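Local coordinates for succinylglutamate desuccinylase (Chromobacterium violaceum, PDB 1YW4), which probably hydrolyses N-succinylglutamate to succinate and glutamate with one zinc ion per subunit, the last step of arginine breakdown by the AST pathway, at residues G68-I73 against L84-A89; L8-S13 against A29-P34; A151-V156 against L309-A314. One frame throughout, in Å; residues are numbered along the deposited sequence.

How the contacts relate
The three contacts follow one another along the chain, neither nesting nor crossing. Contact 2 closes first, folding helix 7-12 onto strand 27-33 and closing a loop that contains strand 20-23, the antiparallel neighbour of 27-33. Contact 1 comes next, within the unit of strand 48-53, helix 61-75 and strand 83-88. These two are neighbours, their centres 10 Å apart, and they meet where Phe88 CE1 lies 3.8 Å from Leu8 CA, which joins helix 7-12 to strand 83-88. Contact 3 closes a far longer loop, from 151-156 to 309-314, about 29 Å between centres from contact 1, and ties the catalytic domain to the C-terminal barrel-sandwich hybrid domain.

Contact 1 of 3, residues G68-I73 against L84-A89; sequences GMLTDI and LLVMFA
Leu70 and Val86 meet because both are turned by their first torsions to point across the gap between helix 61-75 and strand 83-88. In Leu70, CG lies anti to the carbonyl carbon (chi1 -64°) and the chain then runs on extended; in Val86, CG1 is anti to the backbone N (chi1 174°), which presents both methyls to the helix. The two side chains approach tip to tip, Leu70 CD2 coming 3.7 Å from Val86 CG2, while Leu70 CD1 reaches both valine methyls, the nearer being CG1 at 3.9 Å. The leucine fork also serves the residues two places before and two after Val86. Leu70 CD2 lies 4.2 Å from Leu84 CD2, and Leu70 CD1 lies 4.1 Å from Phe88 CZ. Val86 CG1 sits over one face of that ring, offset toward the rim, so valine and leucine together pack against the phenylalanine. Nearly one turn further along the helix, Ile73 extends its CD1 to within 4.2 Å of Leu84 CD2.

Leu84 and Val86 start toward the helix, and Phe88 brings its ring end round to join them, while Leu85 and Met87, a selenomethionine here, pack on helix 120-137. The helix and strand segments run at 136° to each other, their axes 11.4 Å apart at closest approach, a separation filled by these apolar side chains. This is the helix-on-sheet packing of a beta-alpha-beta unit, here strand 48-53, helix 61-75 and strand 83-88 in the zinc-dependent catalytic domain of the AspA/AstE family.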
loop_
_atom_site.group_PDB
_atom_site.type_symbol
_atom_site.label_atom_id
_atom_site.label_comp_id
_atom_site.label_asym_id
_atom_site.label_seq_id
_atom_site.Cartn_x
_atom_site.Cartn_y
_atom_site.Cartn_z
ATOM N N GLY A 68 1.278 -39.610 -2.288
ATOM C CA GLY A 68 1.575 -40.187 -3.587
ATOM C C GLY A 68 3.045 -40.011 -3.947
ATOM O O GLY A 68 3.682 -40.929 -4.467
HETATM N N MSE A 69 3.579 -38.827 -3.663
HETATM C CA MSE A 69 4.974 -38.523 -3.936
HETATM C C MSE A 69 5.881 -39.433 -3.116
HETATM O O MSE A 69 6.855 -39.951 -3.633
HETATM C CB MSE A 69 5.303 -37.067 -3.590
HETATM C CG MSE A 69 4.640 -36.018 -4.464
HETATM SE SE MSE A 69 5.415 -34.259 -4.162
HETATM C CE MSE A 69 4.821 -33.981 -2.349
ATOM N N LEU A 70 5.563 -39.622 -1.837
ATOM C CA LEU A 70 6.383 -40.481 -0.984
ATOM C C LEU A 70 6.405 -41.920 -1.489
ATOM O O LEU A 70 7.446 -42.579 -1.481
ATOM C CB LEU A 70 5.874 -40.442 0.457
ATOM C CG LEU A 70 5.985 -39.061 1.112
ATOM C CD1 LEU A 70 5.327 -39.062 2.495
ATOM C CD2 LEU A 70 7.459 -38.673 1.202
ATOM N N THR A 71 5.253 -42.412 -1.928
ATOM C CA THR A 71 5.186 -43.772 -2.441
ATOM C C THR A 71 6.042 -43.899 -3.703
ATOM O O THR A 71 6.737 -44.900 -3.893
ATOM C CB THR A 71 3.739 -44.189 -2.751
ATOM O OG1 THR A 71 2.932 -44.015 -1.577
ATOM C CG2 THR A 71 3.686 -45.661 -3.155
ATOM N N ASP A 72 6.011 -42.881 -4.560
ATOM C CA ASP A 72 6.817 -42.922 -5.780
ATOM C C ASP A 72 8.306 -42.904 -5.469
ATOM O O ASP A 72 9.099 -43.571 -6.139
ATOM C CB ASP A 72 6.467 -41.762 -6.713
ATOM C CG ASP A 72 5.149 -41.982 -7.437
ATOM O OD1 ASP A 72 4.683 -43.133 -7.470
ATOM O OD2 ASP A 72 4.585 -41.014 -7.980
ATOM N N ILE A 73 8.688 -42.144 -4.450
ATOM C CA ILE A 73 10.090 -42.073 -4.066
ATOM C C ILE A 73 10.547 -43.438 -3.561
ATOM O O ILE A 73 11.591 -43.949 -3.972
ATOM C CB ILE A 73 10.314 -41.012 -2.966
ATOM C CG1 ILE A 73 10.037 -39.622 -3.539
ATOM C CG2 ILE A 73 11.742 -41.108 -2.424
ATOM C CD1 ILE A 73 10.302 -38.489 -2.583
ATOM N N LEU A 84 14.325 -33.817 2.782
ATOM C CA LEU A 84 12.876 -33.703 2.860
ATOM C C LEU A 84 12.260 -34.171 4.174
ATOM O O LEU A 84 12.508 -35.286 4.632
ATOM C CB LEU A 84 12.246 -34.499 1.711
ATOM C CG LEU A 84 10.730 -34.739 1.709
ATOM C CD1 LEU A 84 10.014 -33.405 1.616
ATOM C CD2 LEU A 84 10.323 -35.637 0.544
ATOM N N LEU A 85 11.448 -33.314 4.772
ATOM C CA LEU A 85 10.734 -33.680 5.987
ATOM C C LEU A 85 9.237 -33.539 5.695
ATOM O O LEU A 85 8.772 -32.460 5.353
ATOM C CB LEU A 85 11.115 -32.765 7.142
ATOM C CG LEU A 85 10.325 -32.983 8.441
ATOM C CD1 LEU A 85 10.395 -34.442 8.892
ATOM C CD2 LEU A 85 10.900 -32.074 9.520
ATOM N N VAL A 86 8.499 -34.639 5.805
ATOM C CA VAL A 86 7.060 -34.620 5.586
ATOM C C VAL A 86 6.358 -34.735 6.935
ATOM O O VAL A 86 6.720 -35.575 7.770
ATOM C CB VAL A 86 6.585 -35.794 4.700
ATOM C CG1 VAL A 86 5.064 -35.806 4.627
ATOM C CG2 VAL A 86 7.166 -35.657 3.287
HETATM N N MSE A 87 5.367 -33.875 7.138
HETATM C CA MSE A 87 4.594 -33.883 8.365
HETATM C C MSE A 87 3.093 -33.996 8.131
HETATM O O MSE A 87 2.494 -33.146 7.477
HETATM C CB MSE A 87 4.829 -32.608 9.162
HETATM C CG MSE A 87 6.197 -32.442 9.736
HETATM SE SE MSE A 87 6.296 -30.809 10.737
HETATM C CE MSE A 87 7.505 -31.308 12.119
ATOM N N PHE A 88 2.499 -35.074 8.632
ATOM C CA PHE A 88 1.053 -35.251 8.576
ATOM C C PHE A 88 0.770 -34.650 9.957
ATOM O O PHE A 88 0.842 -35.335 10.976
ATOM C CB PHE A 88 0.700 -36.741 8.515
ATOM C CG PHE A 88 1.116 -37.405 7.226
ATOM C CD1 PHE A 88 2.082 -38.405 7.223
ATOM C CD2 PHE A 88 0.584 -36.981 6.010
ATOM C CE1 PHE A 88 2.517 -38.969 6.022
ATOM C CE2 PHE A 88 1.013 -37.538 4.797
ATOM C CZ PHE A 88 1.979 -38.531 4.805
ATOM N N ALA A 89 0.480 -33.354 9.960
ATOM C CA ALA A 89 0.314 -32.560 11.174
ATOM C C ALA A 89 -0.657 -32.941 12.269
ATOM O O ALA A 89 -0.235 -33.274 13.382
ATOM C CB ALA A 89 0.110 -31.102 10.794
#

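Contact 2 of 3, residues L8-S13 against A29-P34; sequences LQHALS and ARWLAP
His10 and Trp31 pass alongside one another, reaching from helix and strand in opposing senses, so that CD2 of the imidazole comes to rest over the indole. His10 holds CG anti to its own backbone N (chi1 176°), carrying the ring out from the helix to the flank of Trp31, with CD2 leading. This CD2 stands over one face of the indole, offset toward the rim, and lies 3.6 Å from both CE2 and CZ2 of Trp31. The two rings are neither parallel nor perpendicular: their planes meet at 47°, with the imidazole and five-membered ring centroids 4.7 Å apart. In Trp31, by contrast, CG lies anti to the carbonyl carbon (chi1 -71°), and the indole stretches from the strand to the helix. The six-membered part of the indole reaches Ala11, whose CB is 4.1 Å from CZ3.

Trp21 joins the cluster, meeting the rings of His10 and Trp31 edge-to-face, and Val37 of strand 36-39 packs on Trp31 as well. All three touching residues are buried. Just past Trp31 a classic beta bulge interrupts the strand, Leu32 and Ala33 together standing opposite Cys36. The arrangement is an aromatic cluster between a short N-terminal helix and the antiparallel strands 20-23, 27-33 and 36-39, away from the zinc site.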
loop_
_atom_site.group_PDB
_atom_site.type_symbol
_atom_site.label_atom_id
_atom_site.label_comp_id
_atom_site.label_asym_id
_atom_site.label_seq_id
_atom_site.Cartn_x
_atom_site.Cartn_y
_atom_site.Cartn_z
ATOM N N LEU A 8 1.237 -42.318 4.617
ATOM C CA LEU A 8 0.097 -41.792 5.349
ATOM C C LEU A 8 -0.586 -42.850 6.209
ATOM O O LEU A 8 -0.823 -42.638 7.401
ATOM C CB LEU A 8 -0.907 -41.170 4.362
ATOM C CG LEU A 8 -2.238 -40.589 4.882
ATOM C CD1 LEU A 8 -3.271 -41.678 4.905
ATOM C CD2 LEU A 8 -2.073 -39.944 6.267
ATOM N N GLN A 9 -0.885 -43.999 5.610
ATOM C CA GLN A 9 -1.554 -45.074 6.333
ATOM C C GLN A 9 -0.689 -45.610 7.472
ATOM O O GLN A 9 -1.196 -45.995 8.527
ATOM C CB GLN A 9 -1.916 -46.214 5.377
ATOM C CG GLN A 9 -3.048 -47.059 5.898
ATOM C CD GLN A 9 -4.271 -46.212 6.209
ATOM O OE1 GLN A 9 -4.819 -45.537 5.333
ATOM N NE2 GLN A 9 -4.694 -46.230 7.466
ATOM N N HIS A 10 0.620 -45.648 7.254
ATOM C CA HIS A 10 1.523 -46.122 8.291
ATOM C C HIS A 10 1.381 -45.200 9.495
ATOM O O HIS A 10 1.285 -45.661 10.628
ATOM C CB HIS A 10 2.971 -46.100 7.806
ATOM C CG HIS A 10 3.958 -46.492 8.859
ATOM N ND1 HIS A 10 4.162 -47.801 9.243
ATOM C CD2 HIS A 10 4.772 -45.741 9.639
ATOM C CE1 HIS A 10 5.060 -47.838 10.212
ATOM N NE2 HIS A 10 5.445 -46.601 10.471
ATOM N N ALA A 11 1.376 -43.895 9.225
ATOM C CA ALA A 11 1.248 -42.861 10.251
ATOM C C ALA A 11 -0.084 -42.961 10.992
ATOM O O ALA A 11 -0.138 -42.807 12.213
ATOM C CB ALA A 11 1.380 -41.477 9.612
ATOM N N LEU A 12 -1.158 -43.208 10.251
ATOM C CA LEU A 12 -2.476 -43.332 10.861
ATOM C C LEU A 12 -2.617 -44.643 11.625
ATOM O O LEU A 12 -3.123 -44.661 12.747
ATOM C CB LEU A 12 -3.575 -43.254 9.802
ATOM C CG LEU A 12 -3.852 -41.880 9.191
ATOM C CD1 LEU A 12 -4.940 -42.018 8.135
ATOM C CD2 LEU A 12 -4.291 -40.904 10.281
ATOM N N SER A 13 -2.168 -45.735 11.016
ATOM C CA SER A 13 -2.263 -47.053 11.640
ATOM C C SER A 13 -1.160 -47.282 12.660
ATOM O O SER A 13 -1.086 -48.343 13.278
ATOM C CB SER A 13 -2.215 -48.151 10.575
ATOM O OG SER A 13 -3.374 -48.103 9.760
ATOM N N ALA A 29 14.374 -43.433 4.936
ATOM C CA ALA A 29 13.261 -42.634 5.420
ATOM C C ALA A 29 13.198 -42.920 6.915
ATOM O O ALA A 29 13.045 -44.075 7.326
ATOM C CB ALA A 29 11.972 -43.049 4.734
ATOM N N ARG A 30 13.341 -41.872 7.722
ATOM C CA ARG A 30 13.328 -42.014 9.173
ATOM C C ARG A 30 12.098 -41.396 9.808
ATOM O O ARG A 30 11.823 -40.213 9.618
ATOM C CB ARG A 30 14.584 -41.364 9.792
ATOM C CG ARG A 30 15.880 -42.110 9.519
ATOM C CD ARG A 30 17.112 -41.346 10.006
ATOM N NE ARG A 30 18.312 -41.829 9.324
ATOM C CZ ARG A 30 19.378 -41.087 9.037
ATOM N NH1 ARG A 30 19.409 -39.804 9.375
ATOM N NH2 ARG A 30 20.410 -41.628 8.387
ATOM N N TRP A 31 11.340 -42.204 10.543
ATOM C CA TRP A 31 10.172 -41.688 11.242
ATOM C C TRP A 31 10.697 -41.062 12.521
ATOM O O TRP A 31 11.226 -41.758 13.392
ATOM C CB TRP A 31 9.190 -42.818 11.544
ATOM C CG TRP A 31 8.534 -43.295 10.295
ATOM C CD1 TRP A 31 8.978 -44.280 9.457
ATOM C CD2 TRP A 31 7.384 -42.723 9.669
ATOM N NE1 TRP A 31 8.176 -44.352 8.344
ATOM C CE2 TRP A 31 7.188 -43.408 8.449
ATOM C CE3 TRP A 31 6.500 -41.694 10.016
ATOM C CZ2 TRP A 31 6.139 -43.097 7.572
ATOM C CZ3 TRP A 31 5.459 -41.384 9.143
ATOM C CH2 TRP A 31 5.290 -42.087 7.938
ATOM N N LEU A 32 10.564 -39.744 12.616
ATOM C CA LEU A 32 11.054 -38.989 13.760
ATOM C C LEU A 32 10.027 -38.884 14.872
ATOM O O LEU A 32 10.380 -38.641 16.020
ATOM C CB LEU A 32 11.456 -37.583 13.305
ATOM C CG LEU A 32 12.480 -37.468 12.163
ATOM C CD1 LEU A 32 12.722 -35.996 11.859
ATOM C CD2 LEU A 32 13.792 -38.151 12.550
ATOM N N ALA A 33 8.759 -39.063 14.519
ATOM C CA ALA A 33 7.651 -38.993 15.471
ATOM C C ALA A 33 6.429 -39.450 14.699
ATOM O O ALA A 33 6.531 -39.730 13.509
ATOM C CB ALA A 33 7.452 -37.558 15.961
ATOM N N PRO A 34 5.265 -39.552 15.364
ATOM C CA PRO A 34 4.066 -39.986 14.646
ATOM C C PRO A 34 3.785 -39.046 13.484
ATOM O O PRO A 34 3.786 -37.827 13.643
ATOM C CB PRO A 34 2.988 -39.940 15.723
ATOM C CG PRO A 34 3.761 -40.299 16.971
ATOM C CD PRO A 34 4.998 -39.447 16.811
#

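Contact 3 of 3, residues A151-V156 against L309-A314; sequences AIRGSV and LFPNPA
Pro311 sets its CG on one face of the Arg153 guanidinium, 3.6 Å above the plane and over its centre. The central placing brings NE and CZ of Arg153 equally near, each 3.7 Å from Pro311 CG, and the aliphatic part joins in as Arg153 CD comes 3.9 Å from Pro311 CD. The two side chains lie obliquely across one another rather than end to end. What sets the guanidinium in this position is a chain that leaves the backbone with CG anti to the backbone N, runs extended through chi1 and chi2, then bends at chi3 (-58°) and turns again at chi4 (-70°), laying the group across the proline.

NH1 is engaged outside the contact: it hydrogen-bonds the backbone oxygens of Asp277 and Val279, and these bonds would fix the rotation of the guanidinium while Pro311 occupies one face. The second terminal nitrogen of Arg153, NH2, lies 3.2 Å from Pro311 O. The side chain of Arg153 is about 8 Å from that of Glu214, the predicted active-site residue, and about 11 Å from the zinc ion.

Both segments are largely loop. Between them runs the chain around Asn281, whose backbone bonds to Gly154 and Val156 and whose side chain bonds to Phe310 N. Residues 151-156 leave the end of strand 143-151 toward strand 160-163 in the catalytic domain, while 309-314 follow strand 307-309 in the hybrid domain, where Leu309 and Phe310 pack on Ile323 of strand 320-328.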
loop_
_atom_site.group_PDB
_atom_site.type_symbol
_atom_site.label_atom_id
_atom_site.label_comp_id
_atom_site.label_asym_id
_atom_site.label_seq_id
_atom_site.Cartn_x
_atom_site.Cartn_y
_atom_site.Cartn_z
ATOM N N ALA A 151 -9.790 -25.498 1.434
ATOM C CA ALA A 151 -10.824 -24.836 2.224
ATOM C C ALA A 151 -12.236 -25.095 1.721
ATOM O O ALA A 151 -12.428 -25.455 0.570
ATOM C CB ALA A 151 -10.559 -23.316 2.248
ATOM N N ILE A 152 -13.220 -24.915 2.603
ATOM C CA ILE A 152 -14.623 -25.114 2.252
ATOM C C ILE A 152 -15.123 -23.912 1.450
ATOM O O ILE A 152 -15.743 -24.079 0.404
ATOM C CB ILE A 152 -15.514 -25.261 3.511
ATOM C CG1 ILE A 152 -15.215 -26.577 4.235
ATOM C CG2 ILE A 152 -16.993 -25.205 3.117
ATOM C CD1 ILE A 152 -13.900 -26.594 4.984
ATOM N N ARG A 153 -14.863 -22.704 1.947
ATOM C CA ARG A 153 -15.295 -21.481 1.260
ATOM C C ARG A 153 -14.432 -21.275 0.020
ATOM O O ARG A 153 -13.205 -21.358 0.091
ATOM C CB ARG A 153 -15.168 -20.266 2.191
ATOM C CG ARG A 153 -15.600 -18.927 1.570
ATOM C CD ARG A 153 -15.328 -17.752 2.505
ATOM N NE ARG A 153 -16.004 -17.899 3.796
ATOM C CZ ARG A 153 -17.318 -17.812 3.966
ATOM N NH1 ARG A 153 -18.109 -17.575 2.925
ATOM N NH2 ARG A 153 -17.839 -17.959 5.177
ATOM N N GLY A 154 -15.083 -21.014 -1.112
ATOM C CA GLY A 154 -14.371 -20.799 -2.360
ATOM C C GLY A 154 -13.681 -19.450 -2.415
ATOM O O GLY A 154 -13.797 -18.637 -1.495
ATOM N N SER A 155 -12.972 -19.195 -3.505
ATOM C CA SER A 155 -12.251 -17.943 -3.641
ATOM C C SER A 155 -12.158 -17.442 -5.082
ATOM O O SER A 155 -12.147 -18.236 -6.018
ATOM C CB SER A 155 -10.847 -18.116 -3.059
ATOM O OG SER A 155 -10.013 -17.025 -3.380
ATOM N N VAL A 156 -12.093 -16.125 -5.258
ATOM C CA VAL A 156 -11.969 -15.547 -6.595
ATOM C C VAL A 156 -10.654 -16.033 -7.190
ATOM O O VAL A 156 -10.540 -16.242 -8.400
ATOM C CB VAL A 156 -11.950 -14.010 -6.554
ATOM C CG1 VAL A 156 -11.556 -13.458 -7.930
ATOM C CG2 VAL A 156 -13.319 -13.491 -6.144
ATOM N N LEU A 309 -12.020 -10.925 2.828
ATOM C CA LEU A 309 -11.276 -12.163 3.001
ATOM C C LEU A 309 -11.641 -12.813 4.331
ATOM O O LEU A 309 -11.742 -12.136 5.351
ATOM C CB LEU A 309 -9.774 -11.876 2.938
ATOM C CG LEU A 309 -8.833 -13.079 3.016
ATOM C CD1 LEU A 309 -9.135 -14.051 1.877
ATOM C CD2 LEU A 309 -7.386 -12.603 2.930
ATOM N N PHE A 310 -11.863 -14.124 4.299
ATOM C CA PHE A 310 -12.217 -14.898 5.488
ATOM C C PHE A 310 -13.399 -14.340 6.286
ATOM O O PHE A 310 -13.315 -14.171 7.499
ATOM C CB PHE A 310 -10.993 -15.021 6.398
ATOM C CG PHE A 310 -9.804 -15.630 5.720
ATOM C CD1 PHE A 310 -8.520 -15.172 5.994
ATOM C CD2 PHE A 310 -9.967 -16.660 4.798
ATOM C CE1 PHE A 310 -7.413 -15.726 5.354
ATOM C CE2 PHE A 310 -8.872 -17.222 4.154
ATOM C CZ PHE A 310 -7.588 -16.753 4.431
ATOM N N PRO A 311 -14.524 -14.054 5.614
ATOM C CA PRO A 311 -15.696 -13.520 6.317
ATOM C C PRO A 311 -16.299 -14.540 7.291
ATOM O O PRO A 311 -16.434 -15.717 6.957
ATOM C CB PRO A 311 -16.651 -13.186 5.177
ATOM C CG PRO A 311 -16.351 -14.272 4.187
ATOM C CD PRO A 311 -14.829 -14.291 4.192
ATOM N N ASN A 312 -16.663 -14.088 8.486
ATOM C CA ASN A 312 -17.253 -14.973 9.487
ATOM C C ASN A 312 -18.133 -14.164 10.434
ATOM O O ASN A 312 -17.733 -13.852 11.558
ATOM C CB ASN A 312 -16.160 -15.684 10.294
ATOM C CG ASN A 312 -16.693 -16.869 11.089
ATOM O OD1 ASN A 312 -17.801 -16.825 11.627
ATOM N ND2 ASN A 312 -15.898 -17.933 11.173
ATOM N N PRO A 313 -19.349 -13.815 9.990
ATOM C CA PRO A 313 -20.300 -13.036 10.787
ATOM C C PRO A 313 -20.938 -13.810 11.946
ATOM O O PRO A 313 -21.696 -13.246 12.734
ATOM C CB PRO A 313 -21.329 -12.603 9.752
ATOM C CG PRO A 313 -21.376 -13.788 8.847
ATOM C CD PRO A 313 -19.910 -14.123 8.662
ATOM N N ALA A 314 -20.621 -15.098 12.045
ATOM C CA ALA A 314 -21.172 -15.947 13.096
ATOM C C ALA A 314 -20.562 -15.669 14.466
ATOM O O ALA A 314 -21.237 -15.789 15.486
ATOM C CB ALA A 314 -20.976 -17.413 12.731
#